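Local coordinates for putative alpha-ketoglutarate-dependent taurine dioxygenase (Burkholderia xenovorans, PDB 5HSX), which probably acts as an iron(II)- and 2-oxoglutarate-dependent dioxygenase of the TauD/TfdA family, oxidising a substrate that remains to be assigned, at residues Gln71-Ser76 and Tyr289-Val294; Ala135-Gly140 and Gly261-Trp266; Gly80-Gly85 and His95-Ser100; Val36-Lys41 and Arg63-Thr68; Leu84-Phe89 and Ser315-Val320. All coordinates share one frame; numbering follows the deposited sequence.

Interaction 1: residues Gln71-Ser76 and Tyr289-Val294; sequences QHVAFS and YRTTLV
Thr291 and Ser76 meet through their hydroxyls: Thr291 OG1 donates to Ser76 OG over 2.8 Å, and Ser76 OG in turn donates to His72 O, one turn back in its own helix, at 2.7 Å. That carbonyl is gripped twice, because Ser76 N also bonds to it; the two donors arrive from opposite faces of its plane, the hydroxyl tilted out of it. The methyl branch of the threonine does separate work. A chi1 of 58° tucks OG1 between the backbone N and the carbonyl carbon, and Thr291 CG2 then lies over one face of the His72 imidazole, 3.8 Å from the ring centroid and 19° off its normal, a CH-pi contact. At the ring edge, near its plane, His72 CE1 comes within 3.2 Å of Tyr289 O. Further along, Leu293 CD2 packs on Ser76 O at 3.7 Å.

The next shell fixes the imidazole in rotation. His72 ND1 is bonded to Arg139 NH1 and His72 NE2 to Ile137 O, which is consistent with the proton residing on NE2. Both partners belong to strand 135-140, so the histidine bridges strand 287-293 and its sheet neighbour. Arg290 points away from the helix and bonds through NH1 to Val320 O near the C terminus. Helix and strand run nearly along each other, with segment axes 9.2 Å apart and crossing at -24°. This buried contact lays helix 69-77 on the larger sheet of the double-stranded beta-helix (jelly-roll) fold of the cupin clan, to which TauD-like dioxygenases belong.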
# COMPACT_ATOMS: atom_id res chain seq x y z
N GLN B 71 -5.12 -10.90 29.39
CA GLN B 71 -3.72 -10.59 29.09
C GLN B 71 -3.61 -9.40 28.16
O GLN B 71 -2.70 -8.57 28.31
CB GLN B 71 -3.03 -11.82 28.49
CG GLN B 71 -2.77 -12.92 29.52
CD GLN B 71 -2.54 -14.28 28.88
OE1 GLN B 71 -2.86 -14.50 27.71
NE2 GLN B 71 -2.00 -15.22 29.66
N HIS B 72 -4.53 -9.28 27.20
CA HIS B 72 -4.56 -8.13 26.30
C HIS B 72 -4.78 -6.84 27.08
O HIS B 72 -4.08 -5.84 26.87
CB HIS B 72 -5.66 -8.37 25.25
CG HIS B 72 -5.74 -7.33 24.17
ND1 HIS B 72 -6.59 -7.47 23.09
CD2 HIS B 72 -5.10 -6.15 24.00
CE1 HIS B 72 -6.47 -6.42 22.30
NE2 HIS B 72 -5.58 -5.61 22.83
N VAL B 73 -5.73 -6.85 28.01
CA VAL B 73 -5.98 -5.66 28.83
C VAL B 73 -4.77 -5.37 29.71
O VAL B 73 -4.35 -4.21 29.85
CB VAL B 73 -7.26 -5.84 29.66
CG1 VAL B 73 -7.38 -4.74 30.73
CG2 VAL B 73 -8.48 -5.83 28.75
N ALA B 74 -4.20 -6.41 30.32
CA ALA B 74 -3.06 -6.20 31.22
C ALA B 74 -1.86 -5.62 30.47
O ALA B 74 -1.17 -4.73 30.99
CB ALA B 74 -2.67 -7.52 31.90
N PHE B 75 -1.61 -6.09 29.25
CA PHE B 75 -0.54 -5.50 28.45
C PHE B 75 -0.82 -4.04 28.17
O PHE B 75 0.07 -3.19 28.29
CB PHE B 75 -0.37 -6.26 27.14
CG PHE B 75 0.54 -5.57 26.15
CD1 PHE B 75 1.92 -5.63 26.29
CD2 PHE B 75 0.02 -4.87 25.07
CE1 PHE B 75 2.76 -5.00 25.38
CE2 PHE B 75 0.86 -4.23 24.16
CZ PHE B 75 2.23 -4.30 24.32
N SER B 76 -2.06 -3.72 27.79
CA SER B 76 -2.41 -2.36 27.42
C SER B 76 -2.26 -1.40 28.59
O SER B 76 -1.82 -0.26 28.41
CB SER B 76 -3.84 -2.33 26.89
OG SER B 76 -4.01 -3.30 25.88
N TYR B 289 -9.50 -8.40 18.23
CA TYR B 289 -9.96 -7.66 19.40
C TYR B 289 -9.06 -6.46 19.61
O TYR B 289 -7.85 -6.54 19.38
CB TYR B 289 -9.97 -8.54 20.66
CG TYR B 289 -10.93 -9.70 20.55
CD1 TYR B 289 -12.29 -9.53 20.81
CD2 TYR B 289 -10.48 -10.95 20.16
CE1 TYR B 289 -13.18 -10.60 20.69
CE2 TYR B 289 -11.36 -12.02 20.04
CZ TYR B 289 -12.70 -11.83 20.31
OH TYR B 289 -13.56 -12.90 20.18
N ARG B 290 -9.66 -5.35 20.03
CA ARG B 290 -8.96 -4.09 20.15
C ARG B 290 -9.18 -3.50 21.53
O ARG B 290 -10.27 -3.58 22.10
CB ARG B 290 -9.41 -3.07 19.08
CG ARG B 290 -8.79 -1.68 19.28
CD ARG B 290 -9.05 -0.68 18.16
NE ARG B 290 -10.40 -0.73 17.60
CZ ARG B 290 -11.48 -0.18 18.16
NH1 ARG B 290 -11.40 0.45 19.32
NH2 ARG B 290 -12.65 -0.28 17.55
N THR B 291 -8.12 -2.93 22.09
CA THR B 291 -8.22 -2.02 23.22
C THR B 291 -7.71 -0.67 22.76
O THR B 291 -6.94 -0.58 21.80
CB THR B 291 -7.40 -2.52 24.41
OG1 THR B 291 -6.03 -2.66 24.01
CG2 THR B 291 -7.92 -3.87 24.91
N THR B 292 -8.15 0.40 23.42
CA THR B 292 -7.59 1.71 23.09
C THR B 292 -7.33 2.48 24.38
O THR B 292 -7.94 2.22 25.42
CB THR B 292 -8.47 2.53 22.11
OG1 THR B 292 -9.51 3.22 22.81
CG2 THR B 292 -9.12 1.65 21.04
N LEU B 293 -6.38 3.40 24.29
CA LEU B 293 -5.88 4.13 25.44
C LEU B 293 -6.38 5.57 25.38
O LEU B 293 -6.29 6.22 24.32
CB LEU B 293 -4.35 4.09 25.48
CG LEU B 293 -3.74 2.68 25.49
CD1 LEU B 293 -2.22 2.76 25.56
CD2 LEU B 293 -4.28 1.85 26.65
N VAL B 294 -6.86 6.07 26.52
CA VAL B 294 -7.44 7.41 26.61
C VAL B 294 -6.38 8.46 26.29
O VAL B 294 -5.28 8.44 26.84
CB VAL B 294 -8.03 7.62 28.02
CG1 VAL B 294 -8.56 9.05 28.20
CG2 VAL B 294 -9.13 6.59 28.30

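Interaction 2: residues Ala135-Gly140 and Gly261-Trp266; sequences ASILRG and GSVAFW
Ile137 and Phe265 lie side by side across a non-hydrogen-bonded pair, pointing the same way. A Phe265 chi2 of only 4° turns the ring so that Ile137 CG1 stands over one face, 3.8 Å from the centroid. Ala135 CB meets the edge of the same ring in its plane, 3.8 Å from Phe265 CE1. Farther along this face Ile137 CG2 touches Val263 CG1 at 3.7 Å.

The backbones run antiparallel, 169° between strand axes, and six N-H to O bonds join them, among them Leu138 N to Ala264 O at 2.8 Å. These are adjacent inner strands of the large jelly-roll sheet, flanked by strands 287-293 and 59-62.

On the other face Trp266 has its CG between the backbone N and the carbonyl carbon (chi1 65°), which lays the indole across strand 135-140. Ser136 CB sits over the six-membered ring, 3.8 Å from its centroid, while Leu138 CB lies at the edge, 3.7 Å from Trp266 CZ3. The hydroxyl of Ser136 is bonded to Asn268 ND2. Trp266 in turn meets the rings of Trp152 and His273, the latter a ligand of the bound sodium ion, which places the indole in the second shell of the metal site.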
# COMPACT_ATOMS: atom_id res chain seq x y z
N ALA B 135 -3.75 5.84 21.43
CA ALA B 135 -3.19 4.62 20.88
C ALA B 135 -4.25 3.54 20.87
O ALA B 135 -5.22 3.58 21.63
CB ALA B 135 -1.97 4.13 21.68
N SER B 136 -4.03 2.53 20.03
CA SER B 136 -4.85 1.34 20.04
C SER B 136 -3.95 0.11 19.95
O SER B 136 -2.86 0.17 19.37
CB SER B 136 -5.87 1.34 18.89
OG SER B 136 -6.36 2.65 18.63
N ILE B 137 -4.43 -0.99 20.51
CA ILE B 137 -3.73 -2.27 20.49
C ILE B 137 -4.70 -3.30 19.95
O ILE B 137 -5.69 -3.65 20.61
CB ILE B 137 -3.21 -2.67 21.88
CG1 ILE B 137 -2.22 -1.62 22.38
CG2 ILE B 137 -2.58 -4.07 21.83
CD1 ILE B 137 -1.96 -1.67 23.84
N LEU B 138 -4.42 -3.81 18.75
CA LEU B 138 -5.31 -4.70 18.02
C LEU B 138 -4.65 -6.07 17.89
O LEU B 138 -3.53 -6.15 17.37
CB LEU B 138 -5.61 -4.12 16.64
CG LEU B 138 -6.48 -4.90 15.65
CD1 LEU B 138 -7.88 -5.08 16.20
CD2 LEU B 138 -6.48 -4.14 14.32
N ARG B 139 -5.32 -7.13 18.35
CA ARG B 139 -4.76 -8.47 18.27
C ARG B 139 -5.62 -9.37 17.38
O ARG B 139 -6.85 -9.29 17.39
CB ARG B 139 -4.60 -9.09 19.68
CG ARG B 139 -5.84 -9.78 20.28
CD ARG B 139 -5.53 -10.28 21.70
NE ARG B 139 -6.38 -11.40 22.07
CZ ARG B 139 -7.53 -11.30 22.73
NH1 ARG B 139 -7.99 -10.11 23.10
NH2 ARG B 139 -8.23 -12.40 23.01
N GLY B 140 -4.95 -10.23 16.60
CA GLY B 140 -5.63 -11.12 15.68
C GLY B 140 -5.75 -12.52 16.24
O GLY B 140 -4.75 -13.16 16.56
N GLY B 261 -2.29 -14.57 16.29
CA GLY B 261 -1.33 -14.20 17.30
C GLY B 261 -0.58 -12.92 17.02
O GLY B 261 0.31 -12.56 17.81
N SER B 262 -0.89 -12.21 15.94
CA SER B 262 -0.21 -10.94 15.69
C SER B 262 -0.88 -9.81 16.46
O SER B 262 -2.07 -9.88 16.79
CB SER B 262 -0.19 -10.62 14.19
OG SER B 262 0.58 -11.57 13.47
N VAL B 263 -0.09 -8.79 16.77
CA VAL B 263 -0.55 -7.62 17.51
C VAL B 263 -0.02 -6.38 16.81
O VAL B 263 1.16 -6.33 16.44
CB VAL B 263 -0.09 -7.65 18.99
CG1 VAL B 263 -0.61 -6.41 19.74
CG2 VAL B 263 -0.54 -8.94 19.68
N ALA B 264 -0.88 -5.38 16.64
CA ALA B 264 -0.48 -4.07 16.13
C ALA B 264 -0.77 -3.02 17.20
O ALA B 264 -1.87 -3.00 17.77
CB ALA B 264 -1.23 -3.73 14.84
N PHE B 265 0.22 -2.17 17.47
CA PHE B 265 0.16 -1.16 18.53
C PHE B 265 0.55 0.15 17.86
O PHE B 265 1.71 0.32 17.45
CB PHE B 265 1.14 -1.55 19.65
CG PHE B 265 1.13 -0.66 20.89
CD1 PHE B 265 0.23 0.39 21.06
CD2 PHE B 265 2.04 -0.92 21.90
CE1 PHE B 265 0.25 1.15 22.22
CE2 PHE B 265 2.07 -0.15 23.06
CZ PHE B 265 1.18 0.89 23.22
N TRP B 266 -0.40 1.08 17.69
CA TRP B 266 -0.09 2.28 16.93
C TRP B 266 -0.42 3.55 17.69
O TRP B 266 -1.30 3.57 18.56
CB TRP B 266 -0.79 2.32 15.56
CG TRP B 266 -2.29 2.40 15.56
CD1 TRP B 266 -3.05 3.54 15.48
CD2 TRP B 266 -3.22 1.30 15.54
NE1 TRP B 266 -4.39 3.21 15.45
CE2 TRP B 266 -4.52 1.85 15.48
CE3 TRP B 266 -3.07 -0.08 15.58
CZ2 TRP B 266 -5.67 1.05 15.46
CZ3 TRP B 266 -4.22 -0.88 15.55
CH2 TRP B 266 -5.50 -0.30 15.50

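Interaction 3: residues Gly80-Gly85 and His95-Ser100; sequences GELTLG and HPEVYS
The backbone of Leu84-Gly85 passes beside a type I turn running from His95 to Val98, with Leu84 CA 4.8 Å from Glu97 CA; Gly85 N makes a weak, bent bond to Pro96 O, 2.6 Å long with 130° at the hydrogen. Glycine at this point lets the chain come close to Tyr99, whose OH is 3.2 Å from Gly85 CA.

Among the side chains, Thr83 and Tyr99 cross at about a right angle. Thr83 OG1 lies in the plane of the tyrosine ring, at its edge, and is hydrogen-bonded to Tyr99 OH at 2.8 Å, with either hydroxyl able to donate. Thr83 OG1 is also bonded to Thr292 OG1, so it links two side chains. On the outer side Leu84 and Glu97 lie alongside each other, pointing the same way, with Leu84 CD2 3.7 Å from Glu97 CG. A bend at chi2 (88°) turns the carboxylate aside from this methylene, on which Leu82 CB also packs, 4.0 Å from Glu97 CG. Water 1 lies 2.6 Å from Glu97 O and also near Thr83 O.

Thr83 and Tyr99 also make backbone bonds to Thr292 and Arg290 of strand 287-293; the contact thus lies where the chain enters strand 99-101, within this chain the edge strand of the large jelly-roll sheet.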
# COMPACT_ATOMS: atom_id res chain seq x y z
N GLY B 80 -1.10 3.06 29.46
CA GLY B 80 -2.06 4.13 29.64
C GLY B 80 -3.34 3.62 30.26
O GLY B 80 -3.41 2.49 30.75
N GLU B 81 -4.35 4.50 30.24
CA GLU B 81 -5.68 4.18 30.76
C GLU B 81 -6.53 3.61 29.63
O GLU B 81 -6.59 4.18 28.54
CB GLU B 81 -6.36 5.42 31.33
CG GLU B 81 -5.88 5.85 32.68
CD GLU B 81 -6.26 4.85 33.74
OE1 GLU B 81 -5.42 4.00 34.07
OE2 GLU B 81 -7.42 4.90 34.20
N LEU B 82 -7.21 2.50 29.91
CA LEU B 82 -8.05 1.87 28.90
C LEU B 82 -9.36 2.63 28.74
O LEU B 82 -9.97 3.04 29.73
CB LEU B 82 -8.35 0.42 29.29
CG LEU B 82 -7.33 -0.71 29.07
CD1 LEU B 82 -7.06 -0.88 27.61
CD2 LEU B 82 -6.03 -0.48 29.83
N THR B 83 -9.81 2.79 27.50
CA THR B 83 -11.17 3.27 27.29
C THR B 83 -12.16 2.17 27.67
O THR B 83 -11.86 0.97 27.58
CB THR B 83 -11.40 3.70 25.84
OG1 THR B 83 -11.38 2.56 24.98
CG2 THR B 83 -10.30 4.66 25.40
N LEU B 84 -13.34 2.58 28.13
CA LEU B 84 -14.39 1.67 28.55
C LEU B 84 -15.54 1.79 27.57
O LEU B 84 -16.03 2.89 27.30
CB LEU B 84 -14.84 1.99 29.98
CG LEU B 84 -13.68 1.90 30.96
CD1 LEU B 84 -14.09 2.40 32.33
CD2 LEU B 84 -13.16 0.48 31.06
N GLY B 85 -15.98 0.65 27.04
CA GLY B 85 -16.61 0.57 25.73
C GLY B 85 -18.04 1.03 25.62
O GLY B 85 -18.52 1.88 26.38
N HIS B 95 -15.97 -7.66 29.56
CA HIS B 95 -14.74 -6.94 29.26
C HIS B 95 -15.08 -5.63 28.58
O HIS B 95 -15.01 -5.51 27.34
CB HIS B 95 -13.80 -7.78 28.40
CG HIS B 95 -13.45 -9.10 29.02
ND1 HIS B 95 -12.56 -9.22 30.07
CD2 HIS B 95 -13.88 -10.36 28.75
CE1 HIS B 95 -12.46 -10.49 30.42
NE2 HIS B 95 -13.25 -11.20 29.63
N PRO B 96 -15.43 -4.60 29.35
CA PRO B 96 -15.79 -3.31 28.74
C PRO B 96 -14.64 -2.66 27.99
O PRO B 96 -14.88 -1.75 27.19
CB PRO B 96 -16.23 -2.46 29.93
CG PRO B 96 -15.51 -3.06 31.10
CD PRO B 96 -15.45 -4.53 30.82
N GLU B 97 -13.40 -3.10 28.22
CA GLU B 97 -12.24 -2.50 27.57
C GLU B 97 -11.97 -3.08 26.20
O GLU B 97 -11.15 -2.52 25.46
CB GLU B 97 -10.97 -2.70 28.41
CG GLU B 97 -11.13 -2.39 29.89
CD GLU B 97 -11.60 -3.59 30.69
OE1 GLU B 97 -11.51 -3.53 31.93
OE2 GLU B 97 -12.08 -4.59 30.08
N VAL B 98 -12.59 -4.20 25.84
CA VAL B 98 -12.22 -4.96 24.65
C VAL B 98 -13.33 -4.83 23.62
O VAL B 98 -14.50 -5.08 23.92
CB VAL B 98 -11.94 -6.43 25.00
CG1 VAL B 98 -11.52 -7.19 23.75
CG2 VAL B 98 -10.87 -6.51 26.08
N TYR B 99 -12.95 -4.46 22.40
CA TYR B 99 -13.88 -4.29 21.29
C TYR B 99 -13.66 -5.41 20.29
O TYR B 99 -12.53 -5.66 19.87
CB TYR B 99 -13.68 -2.93 20.61
CG TYR B 99 -13.73 -1.78 21.58
CD1 TYR B 99 -12.57 -1.29 22.17
CD2 TYR B 99 -14.94 -1.20 21.93
CE1 TYR B 99 -12.61 -0.24 23.07
CE2 TYR B 99 -14.99 -0.15 22.83
CZ TYR B 99 -13.83 0.32 23.40
OH TYR B 99 -13.86 1.37 24.29
N SER B 100 -14.76 -6.06 19.90
CA SER B 100 -14.71 -7.16 18.95
C SER B 100 -14.76 -6.62 17.52
O SER B 100 -15.58 -5.75 17.22
CB SER B 100 -15.87 -8.12 19.20
OG SER B 100 -15.89 -9.18 18.26
O HOH W 1 -10.06 -0.16 25.55

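Interaction 4: residues Val36-Lys41 and Arg63-Thr68; sequences VDLTQK and REQFLT
Gln65 reaches across to Val36 and Leu38 with both ends of its amide, and Arg63, at the start of 63-68, supplies a further weak anchor: Gln65 NE2 bonds to Arg63 O within the segment. The glutamine chain is bent at chi2 (-69°), carrying its head to the other loop. There Gln65 NE2 makes a weak, bent bond to Val36 O at 3.0 Å, while Gln65 OE1 accepts from Leu38 N at 2.9 Å in a nearly straight bond. The donor stands above the plane of the amide, 36° out of it. Water 2 donates both to Gln65 OE1, at 2.8 Å, and to Asp37 OD2.

The same Asp37 OD2 takes Thr39 N, an Asx turn, and Thr39 OG1 from one face of its carboxylate plane. These bonds brace the type I turn from Asp37 to Gln40 that presents Leu38 and Thr39. Phe66 contributes mainly its carbonyl, Phe66 O lying 3.9 Å from Thr39 CG2. At Leu67 one methyl does the touching: Leu67 CD2 meets Thr39 CG2 at 3.7 Å and Leu38 CB at 3.9 Å.

Thr68 then serves as N-cap of helix 69-77, on which Leu38 rests through Phe75. The paired loops therefore join the turn before helix 44-57 to the link between strand 59-62 and helix 69-77.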
# COMPACT_ATOMS: atom_id res chain seq x y z
N VAL B 36 9.74 -10.32 23.52
CA VAL B 36 8.81 -9.97 24.59
C VAL B 36 7.70 -11.01 24.61
O VAL B 36 7.17 -11.36 23.55
CB VAL B 36 8.24 -8.55 24.42
CG1 VAL B 36 7.74 -8.01 25.74
CG2 VAL B 36 9.27 -7.62 23.81
N ASP B 37 7.34 -11.49 25.80
CA ASP B 37 6.24 -12.44 25.97
C ASP B 37 5.06 -11.66 26.55
O ASP B 37 5.03 -11.36 27.75
CB ASP B 37 6.66 -13.60 26.86
CG ASP B 37 5.54 -14.61 27.10
OD1 ASP B 37 5.76 -15.57 27.88
OD2 ASP B 37 4.43 -14.45 26.54
N LEU B 38 4.08 -11.34 25.70
CA LEU B 38 2.99 -10.47 26.12
C LEU B 38 1.99 -11.15 27.05
O LEU B 38 1.09 -10.48 27.55
CB LEU B 38 2.27 -9.91 24.89
CG LEU B 38 2.83 -8.61 24.30
CD1 LEU B 38 4.33 -8.69 24.11
CD2 LEU B 38 2.15 -8.21 23.00
N THR B 39 2.13 -12.46 27.29
CA THR B 39 1.28 -13.10 28.30
C THR B 39 1.75 -12.77 29.71
O THR B 39 0.99 -12.99 30.66
CB THR B 39 1.24 -14.62 28.12
OG1 THR B 39 2.52 -15.19 28.43
CG2 THR B 39 0.84 -15.00 26.70
N GLN B 40 2.96 -12.26 29.86
CA GLN B 40 3.56 -11.97 31.16
C GLN B 40 3.53 -10.48 31.44
O GLN B 40 3.52 -9.66 30.52
CB GLN B 40 5.00 -12.47 31.21
CG GLN B 40 5.17 -13.95 30.96
CD GLN B 40 4.34 -14.79 31.91
OE1 GLN B 40 4.55 -14.77 33.12
NE2 GLN B 40 3.38 -15.52 31.36
N LYS B 41 3.52 -10.13 32.72
CA LYS B 41 3.76 -8.74 33.10
C LYS B 41 5.18 -8.36 32.72
O LYS B 41 6.12 -9.14 32.90
CB LYS B 41 3.53 -8.55 34.60
N ARG B 63 4.46 -10.71 16.88
CA ARG B 63 4.04 -11.97 16.28
C ARG B 63 4.00 -13.07 17.33
O ARG B 63 4.75 -13.04 18.31
CB ARG B 63 4.98 -12.40 15.14
CG ARG B 63 5.15 -11.40 14.02
CD ARG B 63 3.91 -11.31 13.15
NE ARG B 63 4.20 -10.64 11.89
CZ ARG B 63 3.32 -10.47 10.91
NH1 ARG B 63 2.07 -10.91 11.04
NH2 ARG B 63 3.68 -9.85 9.79
N GLU B 64 3.13 -14.05 17.10
CA GLU B 64 3.06 -15.26 17.93
C GLU B 64 2.76 -14.91 19.39
O GLU B 64 3.33 -15.50 20.31
CB GLU B 64 4.35 -16.08 17.83
CG GLU B 64 4.66 -16.59 16.44
CD GLU B 64 3.63 -17.58 15.95
OE1 GLU B 64 3.05 -17.36 14.87
OE2 GLU B 64 3.40 -18.59 16.66
N GLN B 65 1.85 -13.97 19.61
CA GLN B 65 1.40 -13.58 20.94
C GLN B 65 -0.07 -13.99 21.07
O GLN B 65 -0.97 -13.25 20.66
CB GLN B 65 1.60 -12.08 21.16
CG GLN B 65 3.01 -11.60 20.87
CD GLN B 65 4.02 -12.11 21.89
OE1 GLN B 65 3.68 -12.34 23.05
NE2 GLN B 65 5.26 -12.29 21.45
N PHE B 66 -0.31 -15.16 21.63
CA PHE B 66 -1.66 -15.72 21.73
C PHE B 66 -2.20 -15.37 23.11
O PHE B 66 -1.83 -16.00 24.11
CB PHE B 66 -1.63 -17.22 21.46
CG PHE B 66 -1.05 -17.56 20.12
CD1 PHE B 66 -1.83 -17.49 18.97
CD2 PHE B 66 0.29 -17.89 19.99
CE1 PHE B 66 -1.30 -17.78 17.73
CE2 PHE B 66 0.84 -18.17 18.75
CZ PHE B 66 0.04 -18.12 17.62
N LEU B 67 -3.08 -14.37 23.16
CA LEU B 67 -3.48 -13.74 24.41
C LEU B 67 -4.94 -14.00 24.75
O LEU B 67 -5.79 -14.15 23.86
CB LEU B 67 -3.26 -12.23 24.35
CG LEU B 67 -1.89 -11.74 23.86
CD1 LEU B 67 -1.84 -10.22 23.85
CD2 LEU B 67 -0.78 -12.32 24.73
N THR B 68 -5.23 -14.05 26.04
CA THR B 68 -6.59 -13.92 26.54
C THR B 68 -7.00 -12.45 26.58
O THR B 68 -6.16 -11.55 26.48
CB THR B 68 -6.72 -14.52 27.94
OG1 THR B 68 -5.89 -13.77 28.85
CG2 THR B 68 -6.31 -15.99 27.96
O HOH W 2 3.71 -14.85 24.21

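Interaction 5: residues Leu84-Phe89 and Ser315-Val320; sequences LGHPVF and SAAAAV
A chi1 of -170° swings the His86 ring to the side of its carbonyl carbon, and chi2 of -89° turns it so that CD2 leads onto Ala318. His86 CD2 comes within 3.4 Å of Ala318 N and 3.5 Å of Ala318 CB. Phe89 brings the edge of its ring to the same methyl, Phe89 CD2 lying 3.7 Å from Ala318 CB.

The imidazole is held from within its own loop. His86 ND1 accepts from two successive amides, Val88 N and Phe89 N, each at 3.0 Å and each tilted about 30° from the ring plane. Doubly engaged as an acceptor, ND1 probably carries no proton, which would leave it on NE2. Phe89 CD2 covers one face of the imidazole and Pro87 CD the opposite one, both offset toward the rim. Nearer the start of the loop, Ala317 CB packs on Gly85 O at 3.8 Å. No hydrogen bond crosses the interface: alanine methyls and helix backbone meet two rings and a carbonyl.

Helix 313-322, the last in the chain, carries these alanines. Elsewhere on it Ala316 and Ala319 pack on Leu200 of strand 200-209, and Val320 O bonds to Arg290 of strand 287-293. The rings of the loop leading to strand 99-101 thus pack on a helix that is itself seated on two strands, just before Asn323, a ligand of the sodium ion.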
# COMPACT_ATOMS: atom_id res chain seq x y z
N LEU B 84 -13.34 2.58 28.13
CA LEU B 84 -14.39 1.67 28.55
C LEU B 84 -15.54 1.79 27.57
O LEU B 84 -16.03 2.89 27.30
CB LEU B 84 -14.84 1.99 29.98
CG LEU B 84 -13.68 1.90 30.96
CD1 LEU B 84 -14.09 2.40 32.33
CD2 LEU B 84 -13.16 0.48 31.06
N GLY B 85 -15.98 0.65 27.04
CA GLY B 85 -16.61 0.57 25.73
C GLY B 85 -18.04 1.03 25.62
O GLY B 85 -18.52 1.88 26.38
N HIS B 86 -18.73 0.48 24.61
CA HIS B 86 -20.09 0.75 24.17
C HIS B 86 -20.99 -0.43 24.49
O HIS B 86 -20.58 -1.59 24.35
CB HIS B 86 -20.12 1.04 22.66
CG HIS B 86 -21.44 1.57 22.17
ND1 HIS B 86 -22.46 0.74 21.75
CD2 HIS B 86 -21.90 2.83 22.05
CE1 HIS B 86 -23.49 1.48 21.38
NE2 HIS B 86 -23.18 2.75 21.56
N PRO B 87 -22.24 -0.18 24.92
CA PRO B 87 -23.10 -1.29 25.34
C PRO B 87 -23.48 -2.25 24.22
O PRO B 87 -23.95 -3.36 24.52
CB PRO B 87 -24.34 -0.58 25.91
CG PRO B 87 -24.32 0.78 25.30
CD PRO B 87 -22.87 1.13 25.14
N VAL B 88 -23.28 -1.89 22.95
CA VAL B 88 -23.74 -2.72 21.85
C VAL B 88 -22.62 -2.94 20.85
O VAL B 88 -22.19 -4.07 20.61
CB VAL B 88 -24.97 -2.09 21.16
N PHE B 89 -22.12 -1.85 20.27
CA PHE B 89 -21.11 -1.92 19.23
C PHE B 89 -19.81 -2.51 19.76
O PHE B 89 -19.18 -1.95 20.66
CB PHE B 89 -20.87 -0.52 18.65
CG PHE B 89 -22.08 0.08 18.01
CD1 PHE B 89 -22.91 -0.70 17.21
CD2 PHE B 89 -22.41 1.41 18.21
CE1 PHE B 89 -24.03 -0.15 16.62
CE2 PHE B 89 -23.53 1.96 17.62
CZ PHE B 89 -24.34 1.18 16.82
N SER B 315 -22.51 8.72 22.12
CA SER B 315 -22.04 8.80 20.74
C SER B 315 -20.53 8.67 20.65
O SER B 315 -20.01 8.11 19.68
CB SER B 315 -22.50 10.11 20.10
OG SER B 315 -23.92 10.16 20.00
N ALA B 316 -19.80 9.18 21.65
CA ALA B 316 -18.34 9.07 21.64
C ALA B 316 -17.89 7.62 21.79
O ALA B 316 -17.00 7.16 21.07
CB ALA B 316 -17.75 9.95 22.75
N ALA B 317 -18.50 6.89 22.73
CA ALA B 317 -18.15 5.48 22.91
C ALA B 317 -18.45 4.66 21.66
O ALA B 317 -17.72 3.72 21.34
CB ALA B 317 -18.88 4.91 24.12
N ALA B 318 -19.53 5.01 20.95
CA ALA B 318 -19.84 4.32 19.70
C ALA B 318 -18.76 4.56 18.66
O ALA B 318 -18.42 3.67 17.88
CB ALA B 318 -21.20 4.78 19.18
N ALA B 319 -18.18 5.77 18.65
CA ALA B 319 -17.08 6.05 17.74
C ALA B 319 -15.84 5.26 18.13
O ALA B 319 -15.17 4.67 17.26
CB ALA B 319 -16.78 7.55 17.71
N VAL B 320 -15.51 5.21 19.42
CA VAL B 320 -14.39 4.40 19.88
C VAL B 320 -14.58 2.95 19.45
O VAL B 320 -13.64 2.29 18.98
CB VAL B 320 -14.21 4.52 21.41
CG1 VAL B 320 -13.20 3.50 21.91
CG2 VAL B 320 -13.78 5.93 21.79

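From the N terminus, interaction 4 closes first, a short loop holding helix 44-57 and strand 59-62, complete before the others begin. Interaction 1 opens on helix 69-77 and closes only at strand 287-293. Nested within it, in series, are interaction 3, which closes a tight loop leading into strand 99-101, and interaction 2, which pairs strands 135-140 and 263-267. Interaction 5 starts from the same loop as interaction 3, sharing Leu84 and Gly85; it crosses interaction 1 and encloses interaction 2, bringing in the C-terminal helix. Interactions 1, 2 and 3 meet on one sheet, while a Gly261-Gln65 backbone bond ties interaction 4 to interaction 2.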